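PDB 1TXD: Rho guanine nucleotide exchange factor 12 from Homo sapiens, which acts as a guanine nucleotide exchange factor for the small GTPase RhoA, here represented by its DH and PH domains. Local coordinates for residues A[49-60]-A[144-155]. The protein carries 1 engineered substitution. Sequence-based numbering, arbitrary orientation.
Sequences VFYQRVSREGIL and RFQTFVQDAESN
Phe148 is the knob of this helix pair, fitting into a hole lined by Phe50, Arg53, Val54 and Glu57. A chi1 of 171°, which sets CG trans to the backbone N, carries the Phe148 ring across to helix 49-57. Val54 CB lies over one face in a CH-pi contact, 4.0 Å from the ring centroid, while Arg53 CB meets the rim in the ring plane, 3.5 Å from Phe148 CE1. Glu57 OE2 also lies at the edge, its carboxylate plane turned 80° from the ring.

Both segments belong to the DH domain, an elongated helical bundle; here the C-terminal end of long helix 20-57 packs against short helix 143-154, the axes of segments 49-57 and 144-154 running roughly antiparallel, 143° apart. Beyond the helix end, where Gly58 takes a positive phi, Ile59 turns back onto the partner helix and divides its branches. Its CG2 packs 3.6 Å from Phe145 CB, whereas CD1 lies over one face of the Arg144 guanidinium, so close (3.0 Å to Arg144 NH2) that the exact placement of one or both ends is doubtful.

At the opposite end, Phe50 CE1 approaches Ala152 CB at 3.6 Å, and Glu153 CG meets the Phe50 ring at its edge. Leu163 and Ile166 of helix 163-166 also touch Phe50, while the backbone N of Leu163 hydrogen-bonds to Glu153 OE2.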
ATOM      1  N   VAL A  49      -9.131  -9.288  19.428  1.00 24.43           N
ATOM      2  CA  VAL A  49      -9.435 -10.646  18.987  1.00 24.22           C
ATOM      3  C   VAL A  49      -8.167 -11.340  18.464  1.00 24.47           C
ATOM      4  O   VAL A  49      -7.990 -12.519  18.758  1.00 21.68           O
ATOM      5  CB  VAL A  49     -10.582 -10.693  17.958  1.00 23.73           C
ATOM      6  CG1 VAL A  49     -10.788 -12.107  17.436  1.00 24.87           C
ATOM      7  CG2 VAL A  49     -11.860 -10.172  18.585  1.00 24.72           C
ATOM      8  N   PHE A  50      -7.294 -10.574  17.762  1.00 23.03           N
ATOM      9  CA  PHE A  50      -6.125 -11.068  17.105  1.00 21.36           C
ATOM     10  C   PHE A  50      -4.834 -10.776  17.832  1.00 20.18           C
ATOM     11  O   PHE A  50      -4.157 -11.711  18.228  1.00 20.79           O
ATOM     12  CB  PHE A  50      -6.034 -10.584  15.620  1.00 18.93           C
ATOM     13  CG  PHE A  50      -7.140 -11.097  14.792  1.00 18.99           C
ATOM     14  CD1 PHE A  50      -7.089 -12.375  14.240  1.00 16.22           C
ATOM     15  CD2 PHE A  50      -8.313 -10.387  14.672  1.00 19.94           C
ATOM     16  CE1 PHE A  50      -8.162 -12.896  13.566  1.00 18.05           C
ATOM     17  CE2 PHE A  50      -9.392 -10.906  13.966  1.00 20.38           C
ATOM     18  CZ  PHE A  50      -9.311 -12.165  13.411  1.00 20.41           C
ATOM     19  N   TYR A  51      -4.454  -9.500  17.954  1.00 19.48           N
ATOM     20  CA  TYR A  51      -3.102  -9.157  18.298  1.00 18.37           C
ATOM     21  C   TYR A  51      -2.857  -9.525  19.751  1.00 19.52           C
ATOM     22  O   TYR A  51      -1.902 -10.241  20.064  1.00 20.33           O
ATOM     23  CB  TYR A  51      -2.814  -7.668  18.114  1.00 21.47           C
ATOM     24  CG  TYR A  51      -1.465  -7.292  18.696  1.00 25.24           C
ATOM     25  CD1 TYR A  51      -0.305  -7.530  18.009  1.00 29.56           C
ATOM     26  CD2 TYR A  51      -1.367  -6.836  20.008  1.00 31.37           C
ATOM     27  CE1 TYR A  51       0.976  -7.260  18.587  1.00 32.87           C
ATOM     28  CE2 TYR A  51      -0.111  -6.536  20.600  1.00 35.60           C
ATOM     29  CZ  TYR A  51       1.062  -6.726  19.845  1.00 35.44           C
ATOM     30  OH  TYR A  51       2.293  -6.441  20.416  1.00 39.35           O
ATOM     31  N   GLN A  52      -3.709  -9.058  20.624  1.00 18.77           N
ATOM     32  CA  GLN A  52      -3.482  -9.304  22.082  1.00 19.53           C
ATOM     33  C   GLN A  52      -3.461 -10.816  22.364  1.00 20.53           C
ATOM     34  O   GLN A  52      -2.527 -11.313  22.956  1.00 24.59           O
ATOM     35  CB  GLN A  52      -4.524  -8.626  22.924  1.00 19.94           C
ATOM     36  CG  GLN A  52      -4.461  -7.062  23.073  1.00 21.67           C
ATOM     37  CD  GLN A  52      -3.095  -6.474  23.464  1.00 28.34           C
ATOM     38  OE1 GLN A  52      -2.467  -6.928  24.470  1.00 32.65           O
ATOM     39  NE2 GLN A  52      -2.681  -5.411  22.764  1.00 22.17           N
ATOM     40  N   ARG A  53      -4.466 -11.553  21.911  1.00 22.18           N
ATOM     41  CA  ARG A  53      -4.516 -13.021  22.078  1.00 24.51           C
ATOM     42  C   ARG A  53      -3.291 -13.798  21.544  1.00 23.09           C
ATOM     43  O   ARG A  53      -2.713 -14.604  22.252  1.00 19.92           O
ATOM     44  CB  ARG A  53      -5.772 -13.588  21.406  1.00 27.64           C
ATOM     45  CG  ARG A  53      -7.082 -13.188  22.078  1.00 35.66           C
ATOM     46  CD  ARG A  53      -7.724 -14.340  22.838  1.00 41.09           C
ATOM     47  NE  ARG A  53      -9.024 -13.996  23.389  1.00 46.39           N
ATOM     48  CZ  ARG A  53      -9.789 -14.842  24.086  1.00 50.78           C
ATOM     49  NH1 ARG A  53      -9.392 -16.107  24.302  1.00 51.12           N
ATOM     50  NH2 ARG A  53     -10.973 -14.426  24.554  1.00 53.03           N
ATOM     51  N   VAL A  54      -2.898 -13.562  20.292  1.00 20.99           N
ATOM     52  CA  VAL A  54      -1.788 -14.283  19.716  1.00 22.47           C
ATOM     53  C   VAL A  54      -0.484 -13.971  20.417  1.00 24.01           C
ATOM     54  O   VAL A  54       0.386 -14.809  20.534  1.00 23.43           O
ATOM     55  CB  VAL A  54      -1.635 -13.960  18.198  1.00 21.77           C
ATOM     56  CG1 VAL A  54      -0.848 -12.700  17.969  1.00 23.61           C
ATOM     57  CG2 VAL A  54      -0.919 -15.096  17.506  1.00 23.57           C
ATOM     58  N   SER A  55      -0.337 -12.733  20.846  1.00 26.81           N
ATOM     59  CA  SER A  55       0.855 -12.302  21.522  1.00 29.92           C
ATOM     60  C   SER A  55       0.887 -13.065  22.859  1.00 31.27           C
ATOM     61  O   SER A  55       1.908 -13.627  23.230  1.00 31.56           O
ATOM     62  CB  SER A  55       0.814 -10.765  21.676  1.00 31.57           C
ATOM     63  OG  SER A  55       1.817 -10.324  22.566  1.00 32.93           O
ATOM     64  N   ARG A  56      -0.243 -13.173  23.524  1.00 32.05           N
ATOM     65  CA  ARG A  56      -0.281 -13.929  24.790  1.00 35.40           C
ATOM     66  C   ARG A  56       0.008 -15.416  24.574  1.00 35.90           C
ATOM     67  O   ARG A  56       0.575 -16.049  25.438  1.00 36.82           O
ATOM     68  CB  ARG A  56      -1.633 -13.779  25.484  1.00 36.33           C
ATOM     69  CG  ARG A  56      -1.804 -12.464  26.260  1.00 40.09           C
ATOM     70  CD  ARG A  56      -2.950 -12.499  27.280  1.00 44.31           C
ATOM     71  NE  ARG A  56      -4.185 -13.105  26.749  1.00 47.39           N
ATOM     72  CZ  ARG A  56      -5.186 -12.447  26.134  1.00 49.79           C
ATOM     73  NH1 ARG A  56      -5.152 -11.125  25.941  1.00 48.48           N
ATOM     74  NH2 ARG A  56      -6.240 -13.141  25.704  1.00 52.01           N
ATOM     75  N   GLU A  57      -0.381 -15.978  23.430  1.00 36.79           N
ATOM     76  CA  GLU A  57      -0.193 -17.419  23.223  1.00 36.71           C
ATOM     77  C   GLU A  57       1.260 -17.699  22.843  1.00 34.79           C
ATOM     78  O   GLU A  57       1.741 -18.799  22.989  1.00 31.77           O
ATOM     79  CB  GLU A  57      -1.223 -17.986  22.212  1.00 38.05           C
ATOM     80  CG  GLU A  57      -2.534 -18.359  22.940  1.00 40.19           C
ATOM     81  CD  GLU A  57      -3.756 -18.621  22.054  1.00 42.38           C
ATOM     82  OE1 GLU A  57      -4.878 -18.384  22.548  1.00 43.56           O
ATOM     83  OE2 GLU A  57      -3.631 -19.058  20.879  1.00 46.19           O
ATOM     84  N   GLY A  58       1.966 -16.678  22.371  1.00 34.39           N
ATOM     85  CA  GLY A  58       3.382 -16.827  22.048  1.00 33.63           C
ATOM     86  C   GLY A  58       3.672 -17.633  20.805  1.00 31.62           C
ATOM     87  O   GLY A  58       4.779 -18.121  20.669  1.00 30.39           O
ATOM     88  N   ILE A  59       2.683 -17.732  19.912  1.00 31.64           N
ATOM     89  CA  ILE A  59       2.750 -18.488  18.665  1.00 31.63           C
ATOM     90  C   ILE A  59       3.697 -17.853  17.646  1.00 29.72           C
ATOM     91  O   ILE A  59       4.322 -18.582  16.869  1.00 27.19           O
ATOM     92  CB  ILE A  59       1.315 -18.507  17.941  1.00 33.33           C
ATOM     93  CG1 ILE A  59       0.231 -19.169  18.743  1.00 34.77           C
ATOM     94  CG2 ILE A  59       1.406 -19.085  16.534  1.00 34.29           C
ATOM     95  CD1 ILE A  59       0.673 -20.381  19.485  1.00 37.93           C
ATOM     96  N   LEU A  60       3.678 -16.513  17.575  1.00 28.08           N
ATOM     97  CA  LEU A  60       4.543 -15.755  16.697  1.00 26.90           C
ATOM     98  C   LEU A  60       5.793 -15.226  17.382  1.00 25.01           C
ATOM     99  O   LEU A  60       5.840 -14.985  18.574  1.00 26.90           O
ATOM    100  CB  LEU A  60       3.809 -14.591  16.042  1.00 27.71           C
ATOM    101  CG  LEU A  60       2.507 -14.984  15.287  1.00 25.00           C
ATOM    102  CD1 LEU A  60       1.788 -13.750  14.939  1.00 23.91           C
ATOM    103  CD2 LEU A  60       2.792 -15.841  14.107  1.00 22.55           C
ATOM    104  N   ARG A 144      -0.293 -24.213  14.597  1.00 22.50           N
ATOM    105  CA  ARG A 144      -0.765 -23.510  15.779  1.00 25.32           C
ATOM    106  C   ARG A 144      -1.326 -22.144  15.427  1.00 25.22           C
ATOM    107  O   ARG A 144      -2.264 -21.679  16.079  1.00 23.72           O
ATOM    108  CB  ARG A 144       0.335 -23.365  16.808  1.00 27.08           C
ATOM    109  CG  ARG A 144       1.163 -24.596  16.978  1.00 30.83           C
ATOM    110  CD  ARG A 144       1.954 -24.634  18.254  1.00 35.51           C
ATOM    111  NE  ARG A 144       1.209 -24.130  19.406  1.00 37.90           N
ATOM    112  CZ  ARG A 144       1.653 -23.185  20.251  1.00 41.46           C
ATOM    113  NH1 ARG A 144       2.849 -22.596  20.068  1.00 42.64           N
ATOM    114  NH2 ARG A 144       0.889 -22.814  21.281  1.00 41.08           N
ATOM    115  N   PHE A 145      -0.786 -21.520  14.366  1.00 25.76           N
ATOM    116  CA  PHE A 145      -1.246 -20.207  13.970  1.00 24.22           C
ATOM    117  C   PHE A 145      -2.465 -20.348  13.047  1.00 23.53           C
ATOM    118  O   PHE A 145      -3.385 -19.523  13.077  1.00 20.73           O
ATOM    119  CB  PHE A 145      -0.131 -19.454  13.255  1.00 24.36           C
ATOM    120  CG  PHE A 145      -0.546 -18.110  12.754  1.00 21.14           C
ATOM    121  CD1 PHE A 145      -0.664 -17.046  13.627  1.00 21.38           C
ATOM    122  CD2 PHE A 145      -0.838 -17.911  11.425  1.00 21.06           C
ATOM    123  CE1 PHE A 145      -1.047 -15.801  13.197  1.00 22.48           C
ATOM    124  CE2 PHE A 145      -1.206 -16.672  10.979  1.00 22.48           C
ATOM    125  CZ  PHE A 145      -1.310 -15.602  11.867  1.00 15.83           C
ATOM    126  N   GLN A 146      -2.462 -21.369  12.196  1.00 21.08           N
ATOM    127  CA  GLN A 146      -3.675 -21.675  11.424  1.00 21.30           C
ATOM    128  C   GLN A 146      -4.860 -21.880  12.396  1.00 20.92           C
ATOM    129  O   GLN A 146      -5.966 -21.334  12.199  1.00 20.34           O
ATOM    130  CB  GLN A 146      -3.483 -22.884  10.512  1.00 21.14           C
ATOM    131  CG  GLN A 146      -4.412 -22.895   9.308  1.00 23.99           C
ATOM    132  CD  GLN A 146      -5.801 -23.406   9.664  1.00 24.82           C
ATOM    133  OE1 GLN A 146      -5.937 -24.139  10.627  1.00 23.84           O
ATOM    134  NE2 GLN A 146      -6.828 -22.930   8.957  1.00 27.15           N
ATOM    135  N   THR A 147      -4.634 -22.676  13.433  1.00 19.60           N
ATOM    136  CA  THR A 147      -5.684 -22.923  14.412  1.00 20.37           C
ATOM    137  C   THR A 147      -6.112 -21.626  15.043  1.00 17.39           C
ATOM    138  O   THR A 147      -7.293 -21.282  15.044  1.00 15.74           O
ATOM    139  CB  THR A 147      -5.220 -23.916  15.510  1.00 19.64           C
ATOM    140  OG1 THR A 147      -4.957 -25.195  14.933  1.00 20.63           O
ATOM    141  CG2 THR A 147      -6.368 -24.239  16.513  1.00 20.96           C
ATOM    142  N   PHE A 148      -5.144 -20.891  15.565  1.00 18.80           N
ATOM    143  CA  PHE A 148      -5.433 -19.598  16.208  1.00 17.56           C
ATOM    144  C   PHE A 148      -6.289 -18.697  15.342  1.00 15.22           C
ATOM    145  O   PHE A 148      -7.275 -18.216  15.804  1.00 16.20           O
ATOM    146  CB  PHE A 148      -4.182 -18.845  16.636  1.00 20.33           C
ATOM    147  CG  PHE A 148      -4.485 -17.434  17.103  1.00 20.95           C
ATOM    148  CD1 PHE A 148      -4.827 -17.189  18.417  1.00 24.12           C
ATOM    149  CD2 PHE A 148      -4.555 -16.416  16.214  1.00 23.46           C
ATOM    150  CE1 PHE A 148      -5.157 -15.925  18.854  1.00 22.81           C
ATOM    151  CE2 PHE A 148      -4.888 -15.138  16.634  1.00 24.00           C
ATOM    152  CZ  PHE A 148      -5.193 -14.908  17.970  1.00 26.36           C
ATOM    153  N   VAL A 149      -5.914 -18.509  14.083  1.00 16.97           N
ATOM    154  CA  VAL A 149      -6.579 -17.608  13.210  1.00 17.90           C
ATOM    155  C   VAL A 149      -7.985 -18.086  12.927  1.00 19.01           C
ATOM    156  O   VAL A 149      -8.910 -17.291  13.006  1.00 19.05           O
ATOM    157  CB  VAL A 149      -5.801 -17.409  11.912  1.00 19.51           C
ATOM    158  CG1 VAL A 149      -6.697 -16.805  10.794  1.00 21.54           C
ATOM    159  CG2 VAL A 149      -4.626 -16.518  12.174  1.00 22.48           C
ATOM    160  N   GLN A 150      -8.157 -19.387  12.644  1.00 19.90           N
ATOM    161  CA  GLN A 150      -9.490 -19.921  12.389  1.00 19.13           C
ATOM    162  C   GLN A 150     -10.373 -19.781  13.605  1.00 17.83           C
ATOM    163  O   GLN A 150     -11.530 -19.415  13.490  1.00 16.80           O
ATOM    164  CB  GLN A 150      -9.432 -21.387  11.956  1.00 20.04           C
ATOM    165  CG  GLN A 150     -10.781 -21.952  11.473  1.00 22.78           C
ATOM    166  CD  GLN A 150     -10.699 -23.422  11.149  1.00 25.82           C
ATOM    167  OE1 GLN A 150      -9.600 -23.958  10.931  1.00 27.07           O
ATOM    168  NE2 GLN A 150     -11.862 -24.100  11.125  1.00 27.32           N
ATOM    169  N   ASP A 151      -9.872 -20.110  14.782  1.00 18.40           N
ATOM    170  CA  ASP A 151     -10.672 -19.868  15.971  1.00 19.09           C
ATOM    171  C   ASP A 151     -11.069 -18.378  16.079  1.00 20.91           C
ATOM    172  O   ASP A 151     -12.274 -18.040  16.219  1.00 21.07           O
ATOM    173  CB  ASP A 151      -9.929 -20.328  17.185  1.00 21.49           C
ATOM    174  CG  ASP A 151     -10.763 -20.249  18.438  1.00 25.15           C
ATOM    175  OD1 ASP A 151     -10.471 -19.372  19.273  1.00 30.67           O
ATOM    176  OD2 ASP A 151     -11.727 -21.010  18.686  1.00 29.99           O
ATOM    177  N   ALA A 152     -10.095 -17.471  15.912  1.00 20.88           N
ATOM    178  CA  ALA A 152     -10.357 -16.063  16.173  1.00 20.79           C
ATOM    179  C   ALA A 152     -11.412 -15.522  15.228  1.00 22.19           C
ATOM    180  O   ALA A 152     -12.275 -14.742  15.674  1.00 22.26           O
ATOM    181  CB  ALA A 152      -9.102 -15.226  16.078  1.00 20.46           C
ATOM    182  N   GLU A 153     -11.330 -15.916  13.956  1.00 20.52           N
ATOM    183  CA  GLU A 153     -12.246 -15.453  12.929  1.00 23.60           C
ATOM    184  C   GLU A 153     -13.682 -16.021  13.101  1.00 22.74           C
ATOM    185  O   GLU A 153     -14.620 -15.544  12.490  1.00 20.32           O
ATOM    186  CB  GLU A 153     -11.736 -15.805  11.506  1.00 24.12           C
ATOM    187  CG  GLU A 153     -10.420 -15.159  11.149  1.00 25.89           C
ATOM    188  CD  GLU A 153      -9.809 -15.644   9.841  1.00 28.99           C
ATOM    189  OE1 GLU A 153     -10.135 -16.754   9.391  1.00 31.64           O
ATOM    190  OE2 GLU A 153      -8.971 -14.907   9.272  1.00 29.89           O
ATOM    191  N   SER A 154     -13.815 -17.052  13.908  1.00 23.52           N
ATOM    192  CA  SER A 154     -15.115 -17.537  14.310  1.00 23.74           C
ATOM    193  C   SER A 154     -15.802 -16.630  15.362  1.00 23.88           C
ATOM    194  O   SER A 154     -17.021 -16.688  15.504  1.00 21.27           O
ATOM    195  CB  SER A 154     -15.011 -18.987  14.796  1.00 24.21           C
ATOM    196  OG  SER A 154     -14.690 -19.059  16.167  1.00 25.36           O
ATOM    197  N   ASN A 155     -15.029 -15.794  16.075  1.00 22.84           N
ATOM    198  CA  ASN A 155     -15.587 -14.781  16.990  1.00 22.32           C
ATOM    199  C   ASN A 155     -16.633 -13.943  16.272  1.00 20.00           C
ATOM    200  O   ASN A 155     -16.335 -13.439  15.212  1.00 21.82           O
ATOM    201  CB  ASN A 155     -14.466 -13.841  17.511  1.00 22.86           C
ATOM    202  CG  ASN A 155     -14.854 -13.122  18.783  1.00 21.85           C
ATOM    203  OD1 ASN A 155     -15.879 -12.488  18.840  1.00 24.02           O
ATOM    204  ND2 ASN A 155     -14.044 -13.242  19.806  1.00 22.38           N
TER